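Local coordinates for protein beta-galactosidase (PDB 3OG2) that probably hydrolyses terminal non-reducing beta-D-galactose residues from beta-D-galactosides, as a glycoprotein of glycoside hydrolase family 35, at residues R537-L542 with V546-D551. Sequence-based numbering, arbitrary orientation.
Sequences RQVVQL and VIYMVD
With CG swung opposite the backbone N (chi1 179°) and a bend at chi3, Arg537 runs beside Tyr548, whose own CG stands opposite its carbonyl carbon. Tyr548 lies in a beta hairpin of the second domain, with Arg537 just before the partner strand; strands 538-542 and 545-551 of this hairpin show how an antiparallel ladder sorts side chains onto two faces. Hydrogen-bonded pairs Gln538–Met549 and Val540–Ile547 alternate with non-hydrogen-bonded Val539–Tyr548 and Gln541–Val546; Met549 N reaches Gln538 O at 2.8 Å, and Ile547 N meets Val540 O at 2.9 Å in a nearly straight bond. On the face of Val539 and Tyr548, Tyr548 CD2 lies over the Arg537 guanidinium, offset toward its rim, 3.7 Å from NH1, the planes 73° apart. Arg537 CD meets the ring edge in plane and lies 3.6 Å from Val550 CG1. Salt bridges to Glu513 and Glu613 fix the arginine's far end, while Asp640 and Lys480 bind the tyrosine hydroxyl. With an alanine here in place of the arginine, this side of the ring would probably be uncovered and both glutamates left without this cationic mate. The reverse face, of Val540, Ile547 and Met549, packs against strands 492-497 and 527-532, from which Phe495 and Trp531 touch Met549. There the bent methionine lays its CE methyl 3.6 Å from Val540 CG2.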
loop_
_atom_site.group_PDB
_atom_site.type_symbol
_atom_site.label_atom_id
_atom_site.label_comp_id
_atom_site.label_asym_id
_atom_site.label_seq_id
_atom_site.Cartn_x
_atom_site.Cartn_y
_atom_site.Cartn_z
ATOM N N ARG A 537 27.074 15.659 16.940
ATOM C CA ARG A 537 27.080 14.398 17.642
ATOM C C ARG A 537 28.024 14.427 18.842
ATOM O O ARG A 537 29.104 15.037 18.801
ATOM C CB ARG A 537 27.556 13.314 16.630
ATOM C CG ARG A 537 27.626 11.945 17.267
ATOM C CD ARG A 537 27.769 10.811 16.252
ATOM N NE ARG A 537 29.177 10.820 15.766
ATOM C CZ ARG A 537 29.551 10.028 14.757
ATOM N NH1 ARG A 537 28.683 9.215 14.130
ATOM N NH2 ARG A 537 30.795 10.024 14.330
ATOM N N GLN A 538 27.648 13.781 19.936
ATOM C CA GLN A 538 28.530 13.557 21.052
ATOM C C GLN A 538 28.907 12.060 21.072
ATOM O O GLN A 538 28.051 11.212 20.781
ATOM C CB GLN A 538 27.855 13.891 22.391
ATOM C CG GLN A 538 27.067 15.186 22.384
ATOM C CD GLN A 538 27.943 16.407 22.197
ATOM O OE1 GLN A 538 28.748 16.694 23.124
ATOM N NE2 GLN A 538 27.773 17.153 21.090
ATOM N N VAL A 539 30.142 11.749 21.422
ATOM C CA VAL A 539 30.537 10.343 21.471
ATOM C C VAL A 539 31.379 10.194 22.729
ATOM O O VAL A 539 32.320 10.961 22.937
ATOM C CB VAL A 539 31.348 9.890 20.242
ATOM C CG1 VAL A 539 31.737 8.397 20.335
ATOM C CG2 VAL A 539 30.595 10.131 18.943
ATOM N N VAL A 540 31.066 9.195 23.533
ATOM C CA VAL A 540 31.807 8.873 24.739
ATOM C C VAL A 540 32.126 7.377 24.753
ATOM O O VAL A 540 31.286 6.546 24.388
ATOM C CB VAL A 540 31.015 9.251 26.021
ATOM C CG1 VAL A 540 31.766 8.782 27.280
ATOM C CG2 VAL A 540 30.751 10.748 26.044
ATOM N N GLN A 541 33.340 7.054 25.173
ATOM C CA GLN A 541 33.770 5.674 25.337
ATOM C C GLN A 541 33.885 5.342 26.831
ATOM O O GLN A 541 34.532 6.075 27.589
ATOM C CB GLN A 541 35.127 5.457 24.674
ATOM C CG GLN A 541 35.570 4.009 24.903
ATOM C CD GLN A 541 36.844 3.697 24.162
ATOM O OE1 GLN A 541 37.425 4.631 23.610
ATOM N NE2 GLN A 541 37.275 2.432 24.154
ATOM N N LEU A 542 33.222 4.278 27.256
ATOM C CA LEU A 542 33.275 3.753 28.611
ATOM C C LEU A 542 33.792 2.327 28.564
ATOM O O LEU A 542 33.065 1.376 28.281
ATOM C CB LEU A 542 31.911 3.798 29.294
ATOM C CG LEU A 542 31.100 5.094 29.256
ATOM C CD1 LEU A 542 29.734 4.877 29.892
ATOM C CD2 LEU A 542 31.856 6.218 29.941
ATOM N N VAL A 546 30.926 2.146 23.429
ATOM C CA VAL A 546 30.986 3.457 22.773
ATOM C C VAL A 546 29.556 3.905 22.517
ATOM O O VAL A 546 28.793 3.166 21.905
ATOM C CB VAL A 546 31.763 3.385 21.468
ATOM C CG1 VAL A 546 31.770 4.789 20.885
ATOM C CG2 VAL A 546 33.154 2.804 21.727
ATOM N N ILE A 547 29.226 5.082 23.057
ATOM C CA ILE A 547 27.874 5.612 22.889
ATOM C C ILE A 547 27.924 6.820 21.948
ATOM O O ILE A 547 28.700 7.747 22.209
ATOM C CB ILE A 547 27.198 5.972 24.224
ATOM C CG1 ILE A 547 27.411 4.885 25.278
ATOM C CG2 ILE A 547 25.720 6.234 23.965
ATOM C CD1 ILE A 547 28.423 5.213 26.371
ATOM N N TYR A 548 27.103 6.731 20.908
ATOM C CA TYR A 548 26.926 7.821 19.946
ATOM C C TYR A 548 25.629 8.496 20.279
ATOM O O TYR A 548 24.571 7.827 20.299
ATOM C CB TYR A 548 26.887 7.256 18.532
ATOM C CG TYR A 548 28.156 6.582 18.080
ATOM C CD1 TYR A 548 28.501 5.311 18.551
ATOM C CD2 TYR A 548 29.037 7.163 17.181
ATOM C CE1 TYR A 548 29.654 4.672 18.153
ATOM C CE2 TYR A 548 30.211 6.521 16.775
ATOM C CZ TYR A 548 30.527 5.276 17.270
ATOM O OH TYR A 548 31.672 4.615 16.854
ATOM N N MET A 549 25.666 9.799 20.571
ATOM C CA MET A 549 24.509 10.570 21.028
ATOM C C MET A 549 24.156 11.573 19.943
ATOM O O MET A 549 24.964 12.501 19.735
ATOM C CB MET A 549 24.866 11.262 22.327
ATOM C CG MET A 549 24.961 10.280 23.518
ATOM S SD MET A 549 25.927 11.013 24.871
ATOM C CE MET A 549 27.546 10.461 24.370
ATOM N N VAL A 550 23.026 11.429 19.284
ATOM C CA VAL A 550 22.695 12.261 18.147
ATOM C C VAL A 550 21.310 12.892 18.301
ATOM O O VAL A 550 20.523 12.487 19.163
ATOM C CB VAL A 550 22.737 11.442 16.833
ATOM C CG1 VAL A 550 24.158 10.928 16.593
ATOM C CG2 VAL A 550 21.733 10.292 16.840
ATOM N N ASP A 551 21.016 13.881 17.434
ATOM C CA ASP A 551 19.627 14.345 17.427
ATOM C C ASP A 551 18.832 13.474 16.474
ATOM O O ASP A 551 19.315 12.672 15.646
ATOM C CB ASP A 551 19.546 15.820 17.104
ATOM C CG ASP A 551 19.906 16.173 15.682
ATOM O OD1 ASP A 551 20.559 15.365 14.979
ATOM O OD2 ASP A 551 19.572 17.323 15.313
#